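Local coordinates for glycoside hydrolase family protein (Novosphingobium sp. PP1Y, PDB 6Q2F) that acts as an alpha-L-rhamnosidase, a glycoside hydrolase that cleaves terminal alpha-L-rhamnose residues from its substrates, probably rhamnosylated glycosides, at residues Ala629-His634 / Ala761-Asn766; His634-Asn639 / Phe767-Glu772; Gly778-Leu781 / Ala787-Lys790; Ala878-Phe883 / Phe894-Asp899. One frame throughout, in Å; residues are numbered along the deposited sequence.

Interaction 1: Ala629-His634 / Ala761-Asn766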
# COMPACT_ATOMS: atom_id res chain seq x y z
N ALA A 629 2.28 5.49 -5.72
CA ALA A 629 2.24 6.78 -5.04
C ALA A 629 3.25 7.74 -5.66
O ALA A 629 2.96 8.93 -5.82
CB ALA A 629 2.50 6.60 -3.54
N ALA A 630 4.45 7.25 -6.00
CA ALA A 630 5.43 8.13 -6.62
C ALA A 630 4.93 8.62 -7.97
O ALA A 630 5.09 9.79 -8.31
CB ALA A 630 6.78 7.42 -6.77
N SER A 631 4.30 7.73 -8.75
CA SER A 631 3.77 8.13 -10.05
C SER A 631 2.74 9.23 -9.90
O SER A 631 2.71 10.19 -10.68
CB SER A 631 3.19 6.92 -10.77
OG SER A 631 4.14 5.87 -10.86
N VAL A 632 1.87 9.13 -8.89
CA VAL A 632 0.87 10.18 -8.66
C VAL A 632 1.56 11.51 -8.46
O VAL A 632 1.26 12.50 -9.15
CB VAL A 632 -0.03 9.83 -7.45
CG1 VAL A 632 -0.91 11.04 -7.09
CG2 VAL A 632 -0.93 8.65 -7.78
N ALA A 633 2.53 11.56 -7.54
CA ALA A 633 3.20 12.81 -7.22
C ALA A 633 3.92 13.39 -8.43
O ALA A 633 4.02 14.61 -8.57
CB ALA A 633 4.18 12.60 -6.07
N HIS A 634 4.47 12.54 -9.30
CA HIS A 634 5.14 13.04 -10.50
C HIS A 634 4.13 13.60 -11.49
O HIS A 634 4.32 14.70 -12.03
CB HIS A 634 5.97 11.93 -11.16
CG HIS A 634 6.99 11.29 -10.26
ND1 HIS A 634 7.56 10.07 -10.55
CD2 HIS A 634 7.54 11.70 -9.09
CE1 HIS A 634 8.42 9.75 -9.60
NE2 HIS A 634 8.43 10.73 -8.70
N ALA A 761 13.95 5.39 -16.48
CA ALA A 761 12.97 5.47 -15.41
C ALA A 761 11.56 5.50 -15.99
O ALA A 761 11.34 5.80 -17.17
CB ALA A 761 13.20 6.70 -14.54
N TYR A 762 10.58 5.16 -15.15
CA TYR A 762 9.20 5.12 -15.60
C TYR A 762 8.26 5.53 -14.48
O TYR A 762 8.59 5.44 -13.29
CB TYR A 762 8.81 3.73 -16.11
CG TYR A 762 8.78 2.63 -15.07
CD1 TYR A 762 9.96 2.01 -14.65
CD2 TYR A 762 7.58 2.18 -14.54
CE1 TYR A 762 9.94 0.98 -13.70
CE2 TYR A 762 7.54 1.16 -13.61
CZ TYR A 762 8.72 0.57 -13.18
OH TYR A 762 8.67 -0.45 -12.26
N ASP A 763 7.10 6.01 -14.90
CA ASP A 763 5.93 6.27 -14.06
C ASP A 763 4.79 5.40 -14.56
O ASP A 763 4.68 5.12 -15.77
CB ASP A 763 5.48 7.74 -14.14
CG ASP A 763 6.44 8.70 -13.49
OD1 ASP A 763 7.08 8.31 -12.49
OD2 ASP A 763 6.54 9.86 -13.97
N TYR A 764 3.92 4.97 -13.65
CA TYR A 764 2.64 4.43 -14.07
C TYR A 764 1.70 5.58 -14.41
O TYR A 764 1.73 6.64 -13.77
CB TYR A 764 2.01 3.59 -12.98
CG TYR A 764 2.73 2.30 -12.70
CD1 TYR A 764 2.83 1.32 -13.68
CD2 TYR A 764 3.28 2.05 -11.45
CE1 TYR A 764 3.47 0.12 -13.42
CE2 TYR A 764 3.92 0.85 -11.19
CZ TYR A 764 4.01 -0.11 -12.18
OH TYR A 764 4.65 -1.29 -11.92
N ILE A 765 0.85 5.36 -15.42
CA ILE A 765 -0.26 6.27 -15.72
C ILE A 765 -1.53 5.44 -15.77
O ILE A 765 -1.53 4.32 -16.30
CB ILE A 765 -0.08 7.03 -17.05
CG1 ILE A 765 0.11 6.08 -18.23
CG2 ILE A 765 1.10 7.97 -16.99
CD1 ILE A 765 -0.01 6.80 -19.59
N ASN A 766 -2.59 5.96 -15.18
CA ASN A 766 -3.90 5.33 -15.20
C ASN A 766 -4.78 6.02 -16.24
O ASN A 766 -4.32 6.88 -17.01
CB ASN A 766 -4.52 5.36 -13.79
CG ASN A 766 -4.84 6.77 -13.31
OD1 ASN A 766 -4.40 7.75 -13.89
ND2 ASN A 766 -5.60 6.86 -12.21
O HOH W 1 7.12 6.56 -10.48
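His634 and Asp763 meet through a nearly straight hydrogen bond, His634 ND1 to Asp763 OD1 at 2.7 Å with an N-H...O angle of 168°. The carboxylate oxygen lies almost exactly in the imidazole plane and receives the proton on its syn side, though the bond leaves the carboxylate plane by 30°. One turn back, Ser631 OG accepts the backbone N-H of Tyr764 (OG to N 2.9 Å), so a helix side chain takes up an N-H on the flank of the strand. A water joins the two bonds, donating to Asp763 OD1 (2.7 Å) and to Ser631 OG (3.1 Å). Here helix 620-636 of the (β/α)8 barrel lies almost perpendicular to strand 762-765, an edge strand of the mixed α/β sheet that follows the barrel in the chain; their axes cross at 88°, 7.1 Å apart at the closest. Outside this first shell, Ser631 OG, held anti to its carbonyl carbon, also donates back to Lys627 O while it accepts from Tyr764 N and from the water. Ala630 O lies over the centre of the His634 ring, 3.1 Å above the ring plane. The other carboxylate oxygen, Asp763 OD2, is hydrogen-bonded to Tyr789 OH, and so many partners around one buried carboxylate would be expected to favour its ionised form.

Interaction 2: His634-Asn639 / Phe767-Glu772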
# COMPACT_ATOMS: atom_id res chain seq x y z
N HIS A 634 4.47 12.54 -9.30
CA HIS A 634 5.14 13.04 -10.50
C HIS A 634 4.13 13.60 -11.49
O HIS A 634 4.32 14.70 -12.03
CB HIS A 634 5.97 11.93 -11.16
CG HIS A 634 6.99 11.29 -10.26
ND1 HIS A 634 7.56 10.07 -10.55
CD2 HIS A 634 7.54 11.70 -9.09
CE1 HIS A 634 8.42 9.75 -9.60
NE2 HIS A 634 8.43 10.73 -8.70
N LEU A 635 3.05 12.87 -11.73
CA LEU A 635 2.08 13.27 -12.74
C LEU A 635 1.22 14.44 -12.26
O LEU A 635 1.05 15.42 -13.00
CB LEU A 635 1.21 12.08 -13.13
CG LEU A 635 2.04 11.20 -14.07
CD1 LEU A 635 1.70 9.76 -13.85
CD2 LEU A 635 1.76 11.60 -15.52
N TYR A 636 0.71 14.39 -11.02
CA TYR A 636 -0.22 15.43 -10.59
C TYR A 636 0.47 16.58 -9.88
O TYR A 636 -0.21 17.53 -9.46
CB TYR A 636 -1.33 14.82 -9.70
CG TYR A 636 -2.24 13.92 -10.51
CD1 TYR A 636 -1.89 12.60 -10.76
CD2 TYR A 636 -3.44 14.41 -11.07
CE1 TYR A 636 -2.70 11.78 -11.53
CE2 TYR A 636 -4.25 13.60 -11.86
CZ TYR A 636 -3.89 12.29 -12.08
OH TYR A 636 -4.67 11.46 -12.83
N GLY A 637 1.79 16.54 -9.75
CA GLY A 637 2.55 17.70 -9.31
C GLY A 637 2.65 17.90 -7.81
O GLY A 637 3.13 18.95 -7.38
N GLN A 638 2.27 16.93 -7.01
CA GLN A 638 2.44 17.03 -5.58
C GLN A 638 3.92 17.05 -5.22
O GLN A 638 4.32 17.72 -4.33
CB GLN A 638 1.72 15.92 -4.84
CG GLN A 638 0.23 15.96 -4.97
CD GLN A 638 -0.28 15.09 -6.08
OE1 GLN A 638 0.42 14.80 -7.02
NE2 GLN A 638 -1.48 14.64 -5.94
N ASN A 639 4.70 16.26 -5.95
CA ASN A 639 6.14 16.11 -5.78
C ASN A 639 6.55 15.32 -4.54
O ASN A 639 7.39 14.49 -4.60
CB ASN A 639 6.92 17.41 -5.93
CG ASN A 639 8.40 17.18 -6.11
OD1 ASN A 639 8.82 16.38 -6.88
ND2 ASN A 639 9.18 17.89 -5.37
N PHE A 767 -6.06 5.64 -16.28
CA PHE A 767 -6.95 6.20 -17.29
C PHE A 767 -7.04 7.72 -17.16
O PHE A 767 -6.95 8.43 -18.16
CB PHE A 767 -8.32 5.53 -17.18
CG PHE A 767 -9.39 6.15 -18.06
CD1 PHE A 767 -9.61 5.70 -19.35
CD2 PHE A 767 -10.20 7.17 -17.56
CE1 PHE A 767 -10.61 6.26 -20.16
CE2 PHE A 767 -11.22 7.75 -18.35
CZ PHE A 767 -11.43 7.28 -19.65
N ASN A 768 -7.19 8.23 -15.93
CA ASN A 768 -7.33 9.68 -15.75
C ASN A 768 -6.08 10.41 -16.22
O ASN A 768 -6.16 11.43 -16.91
CB ASN A 768 -7.60 10.05 -14.29
CG ASN A 768 -7.70 11.58 -14.11
OD1 ASN A 768 -6.70 12.25 -13.82
ND2 ASN A 768 -8.88 12.13 -14.35
N ALA A 769 -4.90 9.93 -15.81
CA ALA A 769 -3.67 10.56 -16.27
C ALA A 769 -3.56 10.50 -17.79
O ALA A 769 -3.24 11.50 -18.43
CB ALA A 769 -2.46 9.90 -15.60
N LEU A 770 -3.84 9.34 -18.38
CA LEU A 770 -3.79 9.22 -19.84
C LEU A 770 -4.69 10.25 -20.51
O LEU A 770 -4.26 10.94 -21.45
CB LEU A 770 -4.20 7.80 -20.27
CG LEU A 770 -4.46 7.63 -21.77
CD1 LEU A 770 -3.19 7.87 -22.60
CD2 LEU A 770 -5.04 6.25 -22.09
N THR A 771 -5.91 10.41 -20.02
CA THR A 771 -6.93 11.17 -20.74
C THR A 771 -7.04 12.63 -20.33
O THR A 771 -7.70 13.40 -21.04
CB THR A 771 -8.30 10.52 -20.58
OG1 THR A 771 -8.66 10.49 -19.19
CG2 THR A 771 -8.29 9.10 -21.13
N GLU A 772 -6.43 13.05 -19.22
CA GLU A 772 -6.59 14.41 -18.72
C GLU A 772 -5.29 15.19 -18.57
O GLU A 772 -5.34 16.42 -18.58
CB GLU A 772 -7.29 14.40 -17.35
CG GLU A 772 -8.64 13.68 -17.32
CD GLU A 772 -9.75 14.48 -17.98
OE1 GLU A 772 -9.56 15.70 -18.17
OE2 GLU A 772 -10.81 13.89 -18.29
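The phenol ring of Tyr636 meets Asn768 at its hydroxyl edge: Asn768 OD1 lies near the ring plane, and the amide is turned only 20° from it, so the two flat groups are almost coplanar. The hydroxyl donates to OD1, with Tyr636 OH to Asn768 OD1 at 2.4 Å; that is very short for such a bond, and its exact length is doubtful. Ala769 comes at the ring obliquely, its CB 3.9 Å from Tyr636 OH. On the same helix the Phe767 ring has Thr771 CG2 over one face, 3.8 Å above the plane and offset toward the rim. Torsions explain the reach of the amide: CG of Asn768 is anti to the backbone N (chi1 178°), which swings its oxygen out to the phenol. Within helix 767-773, Phe767 O takes two bonds from one residue, from Thr771 N and from Thr771 OG1 (each 2.9 Å), the hydroxyl approaching from above the carbonyl plane. The helix widens into a pi-type turn over 769-772. Across the contact, Tyr636 lies near the C-terminal end of helix 620-636, and Gly637, with positive phi, is the first residue to leave helical angles. The helix facing it is N-capped by Asn766, whose OD1 accepts from Ala769 N. Beside this join, Leu635 packs on Tyr789 of strand 788-794 and on Leu773, while the far side of helix 767-773, through Phe767 and Leu770, rests on helix 803-814.

Interaction 3: Gly778-Leu781 / Ala787-Lys790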
# COMPACT_ATOMS: atom_id res chain seq x y z
N GLY A 778 5.95 18.14 -29.28
CA GLY A 778 6.79 17.55 -30.30
C GLY A 778 6.55 16.06 -30.34
O GLY A 778 5.45 15.59 -30.62
N GLU A 779 7.60 15.30 -30.06
CA GLU A 779 7.49 13.85 -30.03
C GLU A 779 7.23 13.33 -28.62
O GLU A 779 7.08 12.12 -28.44
CB GLU A 779 8.75 13.21 -30.62
CG GLU A 779 9.89 12.98 -29.61
CD GLU A 779 10.78 14.21 -29.39
OE1 GLU A 779 12.00 14.04 -29.14
OE2 GLU A 779 10.26 15.35 -29.47
N ASP A 780 7.16 14.22 -27.63
CA ASP A 780 7.05 13.88 -26.22
C ASP A 780 5.60 14.00 -25.74
O ASP A 780 4.77 14.66 -26.36
CB ASP A 780 7.91 14.80 -25.35
CG ASP A 780 9.40 14.60 -25.54
OD1 ASP A 780 9.82 13.53 -26.04
OD2 ASP A 780 10.15 15.53 -25.17
N LEU A 781 5.34 13.39 -24.59
CA LEU A 781 4.10 13.60 -23.86
C LEU A 781 4.44 14.29 -22.55
O LEU A 781 5.29 13.81 -21.79
CB LEU A 781 3.38 12.28 -23.58
CG LEU A 781 2.91 11.63 -24.86
CD1 LEU A 781 2.64 10.16 -24.65
CD2 LEU A 781 1.67 12.34 -25.34
N ALA A 787 6.38 16.53 -15.77
CA ALA A 787 6.64 15.17 -16.19
C ALA A 787 6.60 15.12 -17.71
O ALA A 787 5.77 15.77 -18.35
CB ALA A 787 5.60 14.22 -15.59
N ARG A 788 7.54 14.37 -18.29
CA ARG A 788 7.78 14.41 -19.73
C ARG A 788 8.26 13.04 -20.16
O ARG A 788 9.28 12.56 -19.68
CB ARG A 788 8.81 15.49 -20.09
CG ARG A 788 9.39 15.35 -21.51
CD ARG A 788 10.45 16.42 -21.78
NE ARG A 788 9.90 17.76 -21.66
CZ ARG A 788 9.30 18.40 -22.66
NH1 ARG A 788 9.17 17.80 -23.85
NH2 ARG A 788 8.82 19.62 -22.48
N TYR A 789 7.55 12.42 -21.10
CA TYR A 789 7.84 11.05 -21.49
C TYR A 789 8.07 10.96 -23.00
O TYR A 789 7.42 11.65 -23.79
CB TYR A 789 6.68 10.14 -21.11
CG TYR A 789 6.23 10.33 -19.68
CD1 TYR A 789 6.88 9.67 -18.65
CD2 TYR A 789 5.17 11.17 -19.37
CE1 TYR A 789 6.48 9.83 -17.33
CE2 TYR A 789 4.74 11.33 -18.04
CZ TYR A 789 5.42 10.66 -17.03
OH TYR A 789 5.04 10.82 -15.73
N LYS A 790 8.98 10.05 -23.36
CA LYS A 790 9.23 9.71 -24.76
C LYS A 790 8.13 8.82 -25.33
O LYS A 790 7.91 8.84 -26.54
CB LYS A 790 10.57 8.99 -24.92
CG LYS A 790 11.73 9.67 -24.24
CD LYS A 790 11.96 11.07 -24.75
CE LYS A 790 12.21 11.12 -26.24
NZ LYS A 790 12.50 12.53 -26.66
O HOH W 2 5.51 10.27 -27.08
O HOH W 3 8.53 9.89 -28.79
O HOH W 4 12.79 14.15 -24.89
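A β-hairpin, formed by strands 780-782 and 788-794, carries a four-residue salt-bridge network beside its one backbone bridge in this contact. Leu781 and Tyr789 form that bridge, an antiparallel hydrogen-bonded pair: Leu781 N to Tyr789 O is 2.8 Å and Tyr789 N to Leu781 O 2.7 Å, both lying in the carbonyl planes. CA-H...O contacts accompany them, from Asp780 to Tyr789 O and from Arg788 to Leu781 O. Leu781 and Tyr789 send their side chains to one face of the sheet; Asp780 and Arg788 start from the opposite side. Asp780 is the shared acid, and its two oxygens serve different bases. Its OD1 receives Lys790 NZ on the syn lone pair (2.9 Å), whereas OD2 offers the anti lone pair to Arg788 NH1 (2.8 Å), which reaches it from within the guanidinium plane although carboxylate and guanidinium planes are 69° apart. Lys790 first points away, then curls back through bends at chi2 and chi3 until its chain runs alongside Asp780. There NZ also grips Glu779 OE1 (2.9 Å), entering from above that carboxylate plane. Two waters bridge the neighbouring backbone carbonyls, Glu779 O and Lys790 O. Arg788 NH1 has a second acidic partner in Asp777, so positive and negative groups alternate along the cluster. In the surrounding mixed sheet, strand 780-782 also pairs with 775-777, while strand 788-794 runs parallel to 734-737 and 818-820. Leu781 packs against Ala817, and Asp763 engages the Tyr789 hydroxyl.

Interaction 4: Ala878-Phe883 / Phe894-Asp899; sequences APDFTF and FVHRRD
Hydrogen bonding centres on Asp880 and His896. His896 ND1 donates to Asp880 OD2 at 2.7 Å, with an N-H...O angle of 154°; the oxygen sits near the imidazole plane and uses its syn lone pair, although carboxylate and ring planes are 43° apart and the side chains cross at about a right angle. Both residues have further polar partners: Asp880 OD1 bonds Tyr905 OH, and His896 NE2 bonds Glu903 OE1, so each end of the imidazole meets an acid. Strands 881-884 and 894-899 belong to one antiparallel sheet without pairing directly, 881-884 running beside 915-921 and 894-899 beside 902-908. They meet through side chains, their nearest CA atoms, those of Phe881 and Phe894, still 7.5 Å apart. Aromatic packing comes next. Phe881 CB stands over the face of the Phe894 ring, 3.6 Å from its centroid and almost on the normal, a CH-pi contact. Phe894 holds CG between the backbone N and the carbonyl carbon (chi1 75°), which presents that face. The two phenyl rings themselves meet obliquely, with centroids 5.4 Å apart. At the edge of the same Phe894 ring, Phe894 CE2 lies 3.6 Å from Asp880 OD2. Strand 902-908 flanks both groups, its Tyr905 stacking on His896 and its Leu907 touching both phenylalanines.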
# COMPACT_ATOMS: atom_id res chain seq x y z
N ALA A 878 18.71 7.24 -25.96
CA ALA A 878 19.81 6.61 -25.24
C ALA A 878 19.40 6.26 -23.81
O ALA A 878 18.57 6.94 -23.21
CB ALA A 878 21.03 7.55 -25.21
N PRO A 879 19.97 5.19 -23.25
CA PRO A 879 19.72 4.86 -21.84
C PRO A 879 20.02 6.04 -20.93
O PRO A 879 20.99 6.77 -21.13
CB PRO A 879 20.68 3.71 -21.56
CG PRO A 879 21.12 3.20 -22.90
CD PRO A 879 20.98 4.32 -23.87
N ASP A 880 19.18 6.21 -19.91
CA ASP A 880 19.43 7.27 -18.93
C ASP A 880 20.56 6.88 -17.99
O ASP A 880 21.49 7.67 -17.76
CB ASP A 880 18.16 7.57 -18.15
CG ASP A 880 18.23 8.90 -17.41
OD1 ASP A 880 19.17 9.67 -17.70
OD2 ASP A 880 17.33 9.17 -16.57
N PHE A 881 20.49 5.68 -17.42
CA PHE A 881 21.54 5.20 -16.53
C PHE A 881 21.82 3.74 -16.84
O PHE A 881 20.90 2.93 -16.92
CB PHE A 881 21.17 5.34 -15.05
CG PHE A 881 22.16 4.65 -14.12
CD1 PHE A 881 23.41 5.18 -13.90
CD2 PHE A 881 21.83 3.46 -13.50
CE1 PHE A 881 24.33 4.54 -13.07
CE2 PHE A 881 22.73 2.82 -12.68
CZ PHE A 881 23.98 3.36 -12.46
N THR A 882 23.09 3.42 -17.00
CA THR A 882 23.52 2.04 -17.14
C THR A 882 24.95 1.95 -16.63
O THR A 882 25.57 2.96 -16.28
CB THR A 882 23.42 1.55 -18.58
OG1 THR A 882 23.56 0.13 -18.59
CG2 THR A 882 24.54 2.17 -19.41
N PHE A 883 25.47 0.73 -16.56
CA PHE A 883 26.76 0.52 -15.92
C PHE A 883 27.39 -0.78 -16.38
O PHE A 883 26.70 -1.76 -16.66
CB PHE A 883 26.63 0.53 -14.39
CG PHE A 883 25.70 -0.52 -13.86
CD1 PHE A 883 26.15 -1.80 -13.58
CD2 PHE A 883 24.36 -0.23 -13.66
CE1 PHE A 883 25.29 -2.76 -13.08
CE2 PHE A 883 23.48 -1.20 -13.16
CZ PHE A 883 23.95 -2.46 -12.87
N PHE A 894 17.94 3.29 -9.89
CA PHE A 894 18.34 4.69 -9.82
C PHE A 894 17.11 5.58 -9.86
O PHE A 894 16.06 5.22 -10.40
CB PHE A 894 19.26 5.07 -10.99
CG PHE A 894 18.53 5.20 -12.30
CD1 PHE A 894 18.15 4.08 -13.01
CD2 PHE A 894 18.22 6.45 -12.82
CE1 PHE A 894 17.50 4.20 -14.24
CE2 PHE A 894 17.57 6.58 -14.04
CZ PHE A 894 17.21 5.45 -14.75
N VAL A 895 17.29 6.78 -9.31
CA VAL A 895 16.38 7.90 -9.50
C VAL A 895 17.14 9.02 -10.18
O VAL A 895 18.33 9.25 -9.90
CB VAL A 895 15.77 8.38 -8.17
CG1 VAL A 895 14.85 9.56 -8.42
CG2 VAL A 895 15.00 7.23 -7.49
N HIS A 896 16.44 9.71 -11.08
CA HIS A 896 16.97 10.85 -11.82
C HIS A 896 16.08 12.04 -11.50
O HIS A 896 14.88 12.02 -11.80
CB HIS A 896 16.99 10.58 -13.33
CG HIS A 896 17.59 11.68 -14.16
ND1 HIS A 896 17.69 11.61 -15.54
CD2 HIS A 896 18.14 12.86 -13.80
CE1 HIS A 896 18.24 12.72 -16.00
NE2 HIS A 896 18.54 13.49 -14.96
N ARG A 897 16.67 13.07 -10.91
CA ARG A 897 16.00 14.33 -10.62
C ARG A 897 16.59 15.42 -11.51
O ARG A 897 17.77 15.37 -11.87
CB ARG A 897 16.18 14.69 -9.14
CG ARG A 897 15.38 13.76 -8.21
CD ARG A 897 14.23 14.55 -7.66
NE ARG A 897 13.04 13.78 -7.61
CZ ARG A 897 11.84 14.30 -7.43
NH1 ARG A 897 11.69 15.62 -7.30
NH2 ARG A 897 10.80 13.50 -7.40
N ARG A 898 15.77 16.40 -11.87
CA ARG A 898 16.26 17.46 -12.75
C ARG A 898 15.68 18.82 -12.37
O ARG A 898 14.49 18.95 -12.07
CB ARG A 898 15.96 17.17 -14.23
CG ARG A 898 16.09 18.40 -15.15
CD ARG A 898 15.83 18.06 -16.62
NE ARG A 898 16.76 17.04 -17.07
CZ ARG A 898 16.57 16.29 -18.15
NH1 ARG A 898 15.49 16.47 -18.90
NH2 ARG A 898 17.48 15.38 -18.49
N ASP A 899 16.56 19.80 -12.45
CA ASP A 899 16.38 21.19 -12.08
C ASP A 899 16.91 22.03 -13.23
O ASP A 899 17.60 21.53 -14.10
CB ASP A 899 17.20 21.52 -10.81
CG ASP A 899 16.55 22.52 -9.93
OD1 ASP A 899 15.48 23.03 -10.33
OD2 ASP A 899 17.10 22.79 -8.85

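Along the chain, helix 620-636 of the barrel comes first, and both interaction 1 and interaction 2 start from it, sharing His634. Each closes a loop of well over a hundred residues, and the loops cross rather than nest, since strand 762-765 and helix 767-773 follow each other in the same order as their partners. They tie the barrel to the next α/β domain. Interaction 3 then closes a five-residue hairpin loop in that domain's sheet, and interaction 4 a ten-residue loop in the β-sheet domain beyond; both come in series. The tyrosine of interaction 3 joins the aspartate of interaction 1, while Asn639 OD1 and Arg897 NH1 join interactions 2 and 4.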